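PDB 4R12: putative uncharacterized protein from Dictyostelium purpureum, which probably serves as an essential, putatively substrate-recruiting subunit of gamma-secretase, the complex that cleaves membrane proteins such as Notch within the membrane. Local coordinates for residues A[43-56]-A[62-76]. Sequence-based numbering, arbitrary orientation.
Sequences NSGILYLIDDDESY and YSQQKDIIVVLDTNY. With NAG (2-acetamido-2-deoxy-beta-D-glucopyranose), chain C; NAG (2-acetamido-2-deoxy-beta-D-glucopyranose), chain B.
Y76 donates its phenol proton to D53, OH to OD1 2.7 Å, reaching the carboxylate from 36° above its plane. The same OD1 accepts from N2 of the chain B sugar, while OD2 takes that sugar's O3 at 2.6 Å; an aspartate suits this place because its two oxygens can serve protein and glycan together. O6 of the chain C sugar lies over one face of the Y76 ring and bonds to the N75 carbonyl. CG2 of I50 covers the opposite face in a CH-pi contact, 4.2 Å from the ring centroid; chi1 of -65° sets CG2 anti to the backbone N, turned to the ring.

Leading up to this cluster, strands 43-50 and 67-72 run parallel, joined by six backbone bonds from I46 N to D67 O at one end to D73 N and I50 O (3.0 Å) at the other. Beta-branched residues fit such extended chains: V71 and I69 meet CD2 of L47 on the face covered by helix 148-160, and I68 packs against I46 and Y48 on the other. There CD2 and CE2 of Y48 lie over one face of the Y62 ring, planes oblique at 48°, and Y48 OH donates to S55 O (2.5 Å), tying strand to helix 53-57.

Backbone bonds thus join these parallel strands of the small lobe, apolar side chains pack on both faces, and polar groups just beyond the strands' C-terminal ends hold the N-linked glycan against the protein.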
ATOM      1  N   ASN A  43      26.165   9.708  -9.086  1.00 36.82           N
ATOM      2  CA  ASN A  43      26.650  10.868  -8.340  1.00 37.56           C
ATOM      3  C   ASN A  43      27.604  10.437  -7.238  1.00 39.00           C
ATOM      4  O   ASN A  43      27.333   9.489  -6.503  1.00 38.49           O
ATOM      5  CB  ASN A  43      25.485  11.653  -7.726  1.00 36.54           C
ATOM      6  CG  ASN A  43      24.641  12.381  -8.761  1.00 35.90           C
ATOM      7  OD1 ASN A  43      24.018  11.763  -9.625  1.00 36.11           O
ATOM      8  ND2 ASN A  43      24.587  13.703  -8.650  1.00 36.65           N
ATOM      9  N   SER A  44      28.714  11.143  -7.107  1.00 40.03           N
ATOM     10  CA  SER A  44      29.713  10.805  -6.105  1.00 42.35           C
ATOM     11  C   SER A  44      30.194  12.059  -5.390  1.00 42.65           C
ATOM     12  O   SER A  44      30.023  13.162  -5.889  1.00 43.44           O
ATOM     13  CB  SER A  44      30.894  10.069  -6.745  1.00 44.30           C
ATOM     14  OG  SER A  44      31.515  10.878  -7.730  1.00 45.72           O
ATOM     15  N   GLY A  45      30.779  11.881  -4.209  1.00 44.36           N
ATOM     16  CA  GLY A  45      31.262  13.002  -3.428  1.00 46.95           C
ATOM     17  C   GLY A  45      31.814  12.584  -2.080  1.00 46.34           C
ATOM     18  O   GLY A  45      31.764  11.408  -1.706  1.00 44.56           O
ATOM     19  N   ILE A  46      32.349  13.559  -1.352  1.00 48.16           N
ATOM     20  CA  ILE A  46      32.858  13.333  -0.007  1.00 51.23           C
ATOM     21  C   ILE A  46      31.681  13.195   0.978  1.00 48.31           C
ATOM     22  O   ILE A  46      30.709  13.952   0.907  1.00 46.02           O
ATOM     23  CB  ILE A  46      33.804  14.484   0.421  1.00 51.81           C
ATOM     24  CG1 ILE A  46      34.499  14.171   1.745  1.00 53.99           C
ATOM     25  CG2 ILE A  46      33.058  15.807   0.501  1.00 54.58           C
ATOM     26  CD1 ILE A  46      35.613  13.171   1.621  1.00 58.89           C
ATOM     27  N   LEU A  47      31.754  12.215   1.874  1.00 49.16           N
ATOM     28  CA  LEU A  47      30.705  12.042   2.875  1.00 45.32           C
ATOM     29  C   LEU A  47      30.780  13.141   3.931  1.00 47.37           C
ATOM     30  O   LEU A  47      31.838  13.388   4.506  1.00 50.84           O
ATOM     31  CB  LEU A  47      30.812  10.667   3.538  1.00 46.30           C
ATOM     32  CG  LEU A  47      30.571   9.441   2.656  1.00 43.52           C
ATOM     33  CD1 LEU A  47      30.748   8.175   3.461  1.00 43.54           C
ATOM     34  CD2 LEU A  47      29.187   9.492   2.029  1.00 41.49           C
ATOM     35  N   TYR A  48      29.660  13.818   4.162  1.00 44.05           N
ATOM     36  CA  TYR A  48      29.577  14.831   5.209  1.00 45.08           C
ATOM     37  C   TYR A  48      28.365  14.546   6.089  1.00 47.10           C
ATOM     38  O   TYR A  48      27.239  14.514   5.597  1.00 42.19           O
ATOM     39  CB  TYR A  48      29.478  16.238   4.616  1.00 45.94           C
ATOM     40  CG  TYR A  48      29.316  17.326   5.661  1.00 49.24           C
ATOM     41  CD1 TYR A  48      28.062  17.659   6.165  1.00 48.95           C
ATOM     42  CD2 TYR A  48      30.419  18.018   6.148  1.00 54.32           C
ATOM     43  CE1 TYR A  48      27.910  18.645   7.120  1.00 49.20           C
ATOM     44  CE2 TYR A  48      30.278  19.009   7.105  1.00 56.18           C
ATOM     45  CZ  TYR A  48      29.022  19.317   7.588  1.00 53.80           C
ATOM     46  OH  TYR A  48      28.877  20.299   8.538  1.00 54.56           O
ATOM     47  N   LEU A  49      28.599  14.361   7.388  1.00 46.73           N
ATOM     48  CA  LEU A  49      27.543  13.951   8.320  1.00 42.06           C
ATOM     49  C   LEU A  49      26.855  15.112   9.028  1.00 42.10           C
ATOM     50  O   LEU A  49      27.500  15.937   9.671  1.00 45.24           O
ATOM     51  CB  LEU A  49      28.116  12.997   9.370  1.00 45.43           C
ATOM     52  CG  LEU A  49      27.182  12.616  10.523  1.00 42.63           C
ATOM     53  CD1 LEU A  49      26.017  11.765  10.025  1.00 39.38           C
ATOM     54  CD2 LEU A  49      27.959  11.894  11.601  1.00 44.61           C
ATOM     55  N   ILE A  50      25.536  15.171   8.901  1.00 40.73           N
ATOM     56  CA  ILE A  50      24.734  16.067   9.712  1.00 39.75           C
ATOM     57  C   ILE A  50      23.966  15.237  10.738  1.00 41.83           C
ATOM     58  O   ILE A  50      23.085  14.466  10.372  1.00 37.46           O
ATOM     59  CB  ILE A  50      23.754  16.887   8.866  1.00 38.66           C
ATOM     60  CG1 ILE A  50      24.518  17.833   7.930  1.00 41.68           C
ATOM     61  CG2 ILE A  50      22.815  17.683   9.759  1.00 40.54           C
ATOM     62  CD1 ILE A  50      23.612  18.750   7.142  1.00 40.94           C
ATOM     63  N   ASP A  51      24.322  15.384  12.014  1.00 43.08           N
ATOM     64  CA  ASP A  51      23.688  14.616  13.093  1.00 41.65           C
ATOM     65  C   ASP A  51      23.371  15.495  14.308  1.00 43.83           C
ATOM     66  O   ASP A  51      22.891  15.013  15.332  1.00 43.88           O
ATOM     67  CB  ASP A  51      24.578  13.435  13.507  1.00 39.33           C
ATOM     68  CG  ASP A  51      25.891  13.872  14.151  1.00 43.92           C
ATOM     69  OD1 ASP A  51      26.229  15.075  14.104  1.00 44.25           O
ATOM     70  OD2 ASP A  51      26.598  13.000  14.699  1.00 43.36           O
ATOM     71  N   ASP A  52      23.652  16.786  14.183  1.00 43.61           N
ATOM     72  CA  ASP A  52      23.299  17.763  15.210  1.00 45.75           C
ATOM     73  C   ASP A  52      23.258  19.168  14.614  1.00 47.87           C
ATOM     74  O   ASP A  52      23.663  19.371  13.467  1.00 47.34           O
ATOM     75  CB  ASP A  52      24.274  17.712  16.395  1.00 47.87           C
ATOM     76  CG  ASP A  52      25.738  17.773  15.974  1.00 50.61           C
ATOM     77  OD1 ASP A  52      26.072  18.485  15.005  1.00 50.38           O
ATOM     78  OD2 ASP A  52      26.566  17.103  16.629  1.00 51.61           O
ATOM     79  N   ASP A  53      22.763  20.124  15.398  1.00 46.50           N
ATOM     80  CA  ASP A  53      22.629  21.500  14.943  1.00 48.01           C
ATOM     81  C   ASP A  53      23.984  22.061  14.534  1.00 50.48           C
ATOM     82  O   ASP A  53      24.077  22.873  13.606  1.00 48.74           O
ATOM     83  CB  ASP A  53      21.995  22.370  16.033  1.00 48.92           C
ATOM     84  CG  ASP A  53      20.480  22.305  16.026  1.00 50.16           C
ATOM     85  OD1 ASP A  53      19.925  21.476  15.273  1.00 48.17           O
ATOM     86  OD2 ASP A  53      19.839  23.081  16.772  1.00 50.13           O
ATOM     87  N   GLU A  54      25.031  21.608  15.220  1.00 50.04           N
ATOM     88  CA  GLU A  54      26.378  22.088  14.948  1.00 51.83           C
ATOM     89  C   GLU A  54      26.825  21.708  13.550  1.00 50.03           C
ATOM     90  O   GLU A  54      27.258  22.565  12.786  1.00 53.03           O
ATOM     91  CB  GLU A  54      27.382  21.550  15.972  1.00 54.42           C
ATOM     92  CG  GLU A  54      28.831  21.905  15.618  1.00 57.70           C
ATOM     93  CD  GLU A  54      29.852  21.394  16.627  1.00 60.63           C
ATOM     94  OE1 GLU A  54      29.942  20.162  16.832  1.00 61.13           O
ATOM     95  OE2 GLU A  54      30.575  22.230  17.211  1.00 61.27           O
ATOM     96  N   SER A  55      26.735  20.422  13.221  1.00 51.17           N
ATOM     97  CA  SER A  55      27.173  19.954  11.912  1.00 50.25           C
ATOM     98  C   SER A  55      26.228  20.459  10.830  1.00 49.45           C
ATOM     99  O   SER A  55      26.639  20.666   9.685  1.00 50.99           O
ATOM    100  CB  SER A  55      27.279  18.423  11.876  1.00 48.52           C
ATOM    101  OG  SER A  55      26.095  17.795  12.337  1.00 45.64           O
ATOM    102  N   TYR A  56      24.968  20.676  11.195  1.00 49.06           N
ATOM    103  CA  TYR A  56      24.015  21.282  10.275  1.00 48.08           C
ATOM    104  C   TYR A  56      24.498  22.684   9.867  1.00 53.32           C
ATOM    105  O   TYR A  56      24.682  22.966   8.682  1.00 51.78           O
ATOM    106  CB  TYR A  56      22.612  21.358  10.888  1.00 46.60           C
ATOM    107  CG  TYR A  56      21.582  21.840   9.893  1.00 47.00           C
ATOM    108  CD1 TYR A  56      21.348  23.195   9.710  1.00 46.12           C
ATOM    109  CD2 TYR A  56      20.874  20.941   9.107  1.00 43.74           C
ATOM    110  CE1 TYR A  56      20.435  23.641   8.789  1.00 47.42           C
ATOM    111  CE2 TYR A  56      19.952  21.382   8.179  1.00 42.29           C
ATOM    112  CZ  TYR A  56      19.741  22.734   8.021  1.00 42.44           C
ATOM    113  OH  TYR A  56      18.826  23.191   7.107  1.00 42.27           O
ATOM    114  N   TYR A  62      31.255  25.055   4.636  1.00 66.26           N
ATOM    115  CA  TYR A  62      32.167  23.947   4.374  1.00 67.87           C
ATOM    116  C   TYR A  62      32.518  23.854   2.893  1.00 69.77           C
ATOM    117  O   TYR A  62      31.669  23.511   2.075  1.00 69.17           O
ATOM    118  CB  TYR A  62      31.543  22.633   4.855  1.00 66.27           C
ATOM    119  CG  TYR A  62      32.339  21.384   4.537  1.00 68.65           C
ATOM    120  CD1 TYR A  62      33.350  20.946   5.381  1.00 70.99           C
ATOM    121  CD2 TYR A  62      32.063  20.630   3.405  1.00 68.32           C
ATOM    122  CE1 TYR A  62      34.074  19.799   5.096  1.00 69.71           C
ATOM    123  CE2 TYR A  62      32.784  19.482   3.111  1.00 65.53           C
ATOM    124  CZ  TYR A  62      33.785  19.071   3.960  1.00 68.20           C
ATOM    125  OH  TYR A  62      34.499  17.930   3.670  1.00 65.23           O
ATOM    126  N   SER A  63      33.769  24.152   2.549  1.00 71.88           N
ATOM    127  CA  SER A  63      34.193  24.124   1.148  1.00 72.41           C
ATOM    128  C   SER A  63      35.531  23.414   0.923  1.00 71.23           C
ATOM    129  O   SER A  63      36.284  23.770   0.019  1.00 71.48           O
ATOM    130  CB  SER A  63      34.260  25.550   0.589  1.00 72.24           C
ATOM    131  OG  SER A  63      34.762  26.458   1.553  1.00 73.05           O
ATOM    132  N   GLN A  64      35.809  22.400   1.740  1.00 72.09           N
ATOM    133  CA  GLN A  64      36.990  21.554   1.572  1.00 72.48           C
ATOM    134  C   GLN A  64      36.908  20.786   0.249  1.00 70.39           C
ATOM    135  O   GLN A  64      37.911  20.311  -0.290  1.00 71.37           O
ATOM    136  CB  GLN A  64      37.118  20.594   2.766  1.00 72.48           C
ATOM    137  CG  GLN A  64      37.974  19.341   2.550  1.00 72.54           C
ATOM    138  CD  GLN A  64      37.948  18.413   3.752  1.00 73.33           C
ATOM    139  OE1 GLN A  64      37.704  18.851   4.877  1.00 72.13           O
ATOM    140  NE2 GLN A  64      38.191  17.128   3.520  1.00 71.59           N
ATOM    141  N   GLN A  65      35.698  20.698  -0.282  1.00 69.24           N
ATOM    142  CA  GLN A  65      35.433  19.902  -1.463  1.00 67.72           C
ATOM    143  C   GLN A  65      34.278  20.482  -2.270  1.00 65.81           C
ATOM    144  O   GLN A  65      33.373  21.110  -1.714  1.00 66.47           O
ATOM    145  CB  GLN A  65      35.121  18.465  -1.049  1.00 65.04           C
ATOM    146  CG  GLN A  65      34.695  17.554  -2.184  1.00 63.26           C
ATOM    147  CD  GLN A  65      35.663  16.423  -2.384  1.00 62.59           C
ATOM    148  OE1 GLN A  65      36.836  16.538  -2.032  1.00 65.52           O
ATOM    149  NE2 GLN A  65      35.182  15.315  -2.941  1.00 60.08           N
ATOM    150  N   LYS A  66      34.318  20.282  -3.582  1.00 61.60           N
ATOM    151  CA  LYS A  66      33.171  20.580  -4.421  1.00 62.49           C
ATOM    152  C   LYS A  66      32.061  19.551  -4.157  1.00 58.51           C
ATOM    153  O   LYS A  66      31.039  19.864  -3.556  1.00 59.10           O
ATOM    154  CB  LYS A  66      33.570  20.589  -5.902  1.00 61.63           C
ATOM    155  CG  LYS A  66      32.410  20.818  -6.866  1.00 62.00           C
ATOM    156  CD  LYS A  66      32.821  20.588  -8.321  1.00 63.56           C
ATOM    157  CE  LYS A  66      33.667  21.736  -8.862  1.00 66.75           C
ATOM    158  NZ  LYS A  66      32.893  23.009  -8.992  1.00 64.53           N
ATOM    159  N   ASP A  67      32.284  18.313  -4.577  1.00 56.47           N
ATOM    160  CA  ASP A  67      31.225  17.310  -4.573  1.00 52.79           C
ATOM    161  C   ASP A  67      30.991  16.698  -3.188  1.00 52.19           C
ATOM    162  O   ASP A  67      31.884  16.072  -2.619  1.00 50.49           O
ATOM    163  CB  ASP A  67      31.550  16.217  -5.594  1.00 52.52           C
ATOM    164  CG  ASP A  67      31.757  16.778  -7.001  1.00 56.15           C
ATOM    165  OD1 ASP A  67      31.096  17.789  -7.337  1.00 52.69           O
ATOM    166  OD2 ASP A  67      32.581  16.217  -7.762  1.00 56.14           O
ATOM    167  N   ILE A  68      29.785  16.876  -2.655  1.00 50.06           N
ATOM    168  CA  ILE A  68      29.459  16.388  -1.315  1.00 47.11           C
ATOM    169  C   ILE A  68      28.244  15.455  -1.300  1.00 43.41           C
ATOM    170  O   ILE A  68      27.196  15.802  -1.844  1.00 41.03           O
ATOM    171  CB  ILE A  68      29.185  17.570  -0.355  1.00 50.95           C
ATOM    172  CG1 ILE A  68      30.409  18.488  -0.273  1.00 55.40           C
ATOM    173  CG2 ILE A  68      28.781  17.065   1.032  1.00 48.18           C
ATOM    174  CD1 ILE A  68      30.161  19.784   0.481  1.00 58.34           C
ATOM    175  N   ILE A  69      28.403  14.278  -0.688  1.00 44.08           N
ATOM    176  CA  ILE A  69      27.282  13.406  -0.326  1.00 39.38           C
ATOM    177  C   ILE A  69      26.938  13.608   1.149  1.00 39.66           C
ATOM    178  O   ILE A  69      27.687  13.191   2.034  1.00 41.39           O
ATOM    179  CB  ILE A  69      27.592  11.912  -0.550  1.00 40.46           C
ATOM    180  CG1 ILE A  69      28.004  11.645  -2.000  1.00 40.78           C
ATOM    181  CG2 ILE A  69      26.383  11.043  -0.147  1.00 37.19           C
ATOM    182  CD1 ILE A  69      26.968  12.079  -3.006  1.00 36.69           C
ATOM    183  N   VAL A  70      25.808  14.254   1.409  1.00 39.53           N
ATOM    184  CA  VAL A  70      25.370  14.508   2.777  1.00 38.52           C
ATOM    185  C   VAL A  70      24.770  13.257   3.406  1.00 36.19           C
ATOM    186  O   VAL A  70      23.876  12.622   2.838  1.00 35.16           O
ATOM    187  CB  VAL A  70      24.338  15.649   2.837  1.00 37.28           C
ATOM    188  CG1 VAL A  70      23.857  15.868   4.270  1.00 38.88           C
ATOM    189  CG2 VAL A  70      24.931  16.933   2.274  1.00 42.10           C
ATOM    190  N   VAL A  71      25.275  12.903   4.582  1.00 36.81           N
ATOM    191  CA  VAL A  71      24.729  11.801   5.369  1.00 36.63           C
ATOM    192  C   VAL A  71      23.866  12.389   6.475  1.00 36.44           C
ATOM    193  O   VAL A  71      24.347  13.184   7.280  1.00 38.78           O
ATOM    194  CB  VAL A  71      25.839  10.930   5.978  1.00 38.59           C
ATOM    195  CG1 VAL A  71      25.237   9.769   6.746  1.00 36.02           C
ATOM    196  CG2 VAL A  71      26.773  10.428   4.883  1.00 36.85           C
ATOM    197  N   LEU A  72      22.592  12.014   6.506  1.00 33.56           N
ATOM    198  CA  LEU A  72      21.654  12.605   7.453  1.00 33.27           C
ATOM    199  C   LEU A  72      21.205  11.639   8.537  1.00 32.47           C
ATOM    200  O   LEU A  72      20.667  10.576   8.239  1.00 30.03           O
ATOM    201  CB  LEU A  72      20.409  13.123   6.722  1.00 32.12           C
ATOM    202  CG  LEU A  72      20.541  14.341   5.812  1.00 34.29           C
ATOM    203  CD1 LEU A  72      19.232  14.580   5.075  1.00 28.31           C
ATOM    204  CD2 LEU A  72      20.916  15.551   6.635  1.00 34.03           C
ATOM    205  N   ASP A  73      21.416  12.021   9.791  1.00 32.56           N
ATOM    206  CA  ASP A  73      20.650  11.430  10.876  1.00 32.30           C
ATOM    207  C   ASP A  73      19.204  11.750  10.548  1.00 29.98           C
ATOM    208  O   ASP A  73      18.905  12.855  10.075  1.00 29.74           O
ATOM    209  CB  ASP A  73      21.041  12.008  12.233  1.00 34.41           C
ATOM    210  CG  ASP A  73      20.246  11.400  13.382  1.00 34.12           C
ATOM    211  OD1 ASP A  73      19.090  11.830  13.606  1.00 31.80           O
ATOM    212  OD2 ASP A  73      20.783  10.499  14.055  1.00 34.97           O
ATOM    213  N   THR A  74      18.303  10.809  10.777  1.00 30.81           N
ATOM    214  CA  THR A  74      16.962  10.985  10.247  1.00 28.69           C
ATOM    215  C   THR A  74      16.206  12.155  10.887  1.00 30.45           C
ATOM    216  O   THR A  74      15.247  12.659  10.300  1.00 28.46           O
ATOM    217  CB  THR A  74      16.129   9.700  10.385  1.00 28.88           C
ATOM    218  OG1 THR A  74      14.901   9.860   9.664  1.00 27.42           O
ATOM    219  CG2 THR A  74      15.847   9.376  11.844  1.00 28.09           C
ATOM    220  N   ASN A  75      16.635  12.606  12.066  1.00 29.27           N
ATOM    221  CA  ASN A  75      16.011  13.788  12.663  1.00 30.15           C
ATOM    222  C   ASN A  75      16.185  15.028  11.784  1.00 32.71           C
ATOM    223  O   ASN A  75      15.431  15.995  11.898  1.00 31.39           O
ATOM    224  CB  ASN A  75      16.566  14.057  14.058  1.00 33.19           C
ATOM    225  CG  ASN A  75      15.686  13.477  15.160  1.00 35.41           C
ATOM    226  OD1 ASN A  75      14.702  12.781  14.888  1.00 30.72           O
ATOM    227  ND2 ASN A  75      16.039  13.761  16.413  1.00 37.46           N
ATOM    228  N   TYR A  76      17.169  14.984  10.892  1.00 31.84           N
ATOM    229  CA  TYR A  76      17.427  16.097   9.986  1.00 32.40           C
ATOM    230  C   TYR A  76      16.929  15.861   8.559  1.00 31.87           C
ATOM    231  O   TYR A  76      17.169  16.679   7.666  1.00 31.80           O
ATOM    232  CB  TYR A  76      18.922  16.416   9.996  1.00 33.09           C
ATOM    233  CG  TYR A  76      19.303  17.044  11.304  1.00 36.65           C
ATOM    234  CD1 TYR A  76      19.616  16.262  12.408  1.00 37.94           C
ATOM    235  CD2 TYR A  76      19.283  18.422  11.459  1.00 38.81           C
ATOM    236  CE1 TYR A  76      19.936  16.841  13.630  1.00 40.91           C
ATOM    237  CE2 TYR A  76      19.597  19.005  12.665  1.00 42.11           C
ATOM    238  CZ  TYR A  76      19.920  18.215  13.747  1.00 43.88           C
ATOM    239  OH  TYR A  76      20.232  18.811  14.945  1.00 47.14           O
TER
HETATM  240  C1  NAG C   1      12.627  19.110  10.590  1.00 39.22           C
HETATM  241  C2  NAG C   1      11.790  19.599  11.757  1.00 39.60           C
HETATM  242  C3  NAG C   1      12.482  20.647  12.581  1.00 41.05           C
HETATM  243  C4  NAG C   1      13.857  20.233  13.002  1.00 41.62           C
HETATM  244  C5  NAG C   1      14.630  19.815  11.751  1.00 41.07           C
HETATM  245  C6  NAG C   1      16.024  19.302  12.013  1.00 41.60           C
HETATM  246  C7  NAG C   1       9.545  19.398  11.026  1.00 38.15           C
HETATM  247  C8  NAG C   1       8.423  20.037  10.275  1.00 37.91           C
HETATM  248  N2  NAG C   1      10.572  20.150  11.298  1.00 39.24           N
HETATM  249  O3  NAG C   1      11.677  20.899  13.712  1.00 41.52           O
HETATM  250  O4  NAG C   1      14.409  21.382  13.582  1.00 42.89           O
HETATM  251  O5  NAG C   1      13.931  18.831  11.016  1.00 39.67           O
HETATM  252  O6  NAG C   1      16.148  18.538  13.177  1.00 41.69           O
HETATM  253  O7  NAG C   1       9.486  18.254  11.344  1.00 37.43           O
HETATM  254  C1  NAG B   2      14.982  21.226  14.884  1.00 49.35           C
HETATM  255  C2  NAG B   2      15.885  22.402  15.235  1.00 50.68           C
HETATM  256  C3  NAG B   2      16.399  22.195  16.632  1.00 51.69           C
HETATM  257  C4  NAG B   2      15.296  22.060  17.640  1.00 51.64           C
HETATM  258  C5  NAG B   2      14.347  20.989  17.176  1.00 50.08           C
HETATM  259  C6  NAG B   2      13.128  21.064  18.061  1.00 49.99           C
HETATM  260  C7  NAG B   2      17.113  23.338  13.369  1.00 50.77           C
HETATM  261  C8  NAG B   2      18.398  23.340  12.641  1.00 51.03           C
HETATM  262  N2  NAG B   2      17.052  22.529  14.411  1.00 50.91           N
HETATM  263  O3  NAG B   2      17.232  23.263  17.042  1.00 53.00           O
HETATM  264  O4  NAG B   2      15.923  21.564  18.802  1.00 52.49           O
HETATM  265  O5  NAG B   2      13.954  21.189  15.838  1.00 49.17           O
HETATM  266  O6  NAG B   2      12.372  22.200  17.691  1.00 50.33           O
HETATM  267  O7  NAG B   2      16.190  24.013  13.026  1.00 50.50           O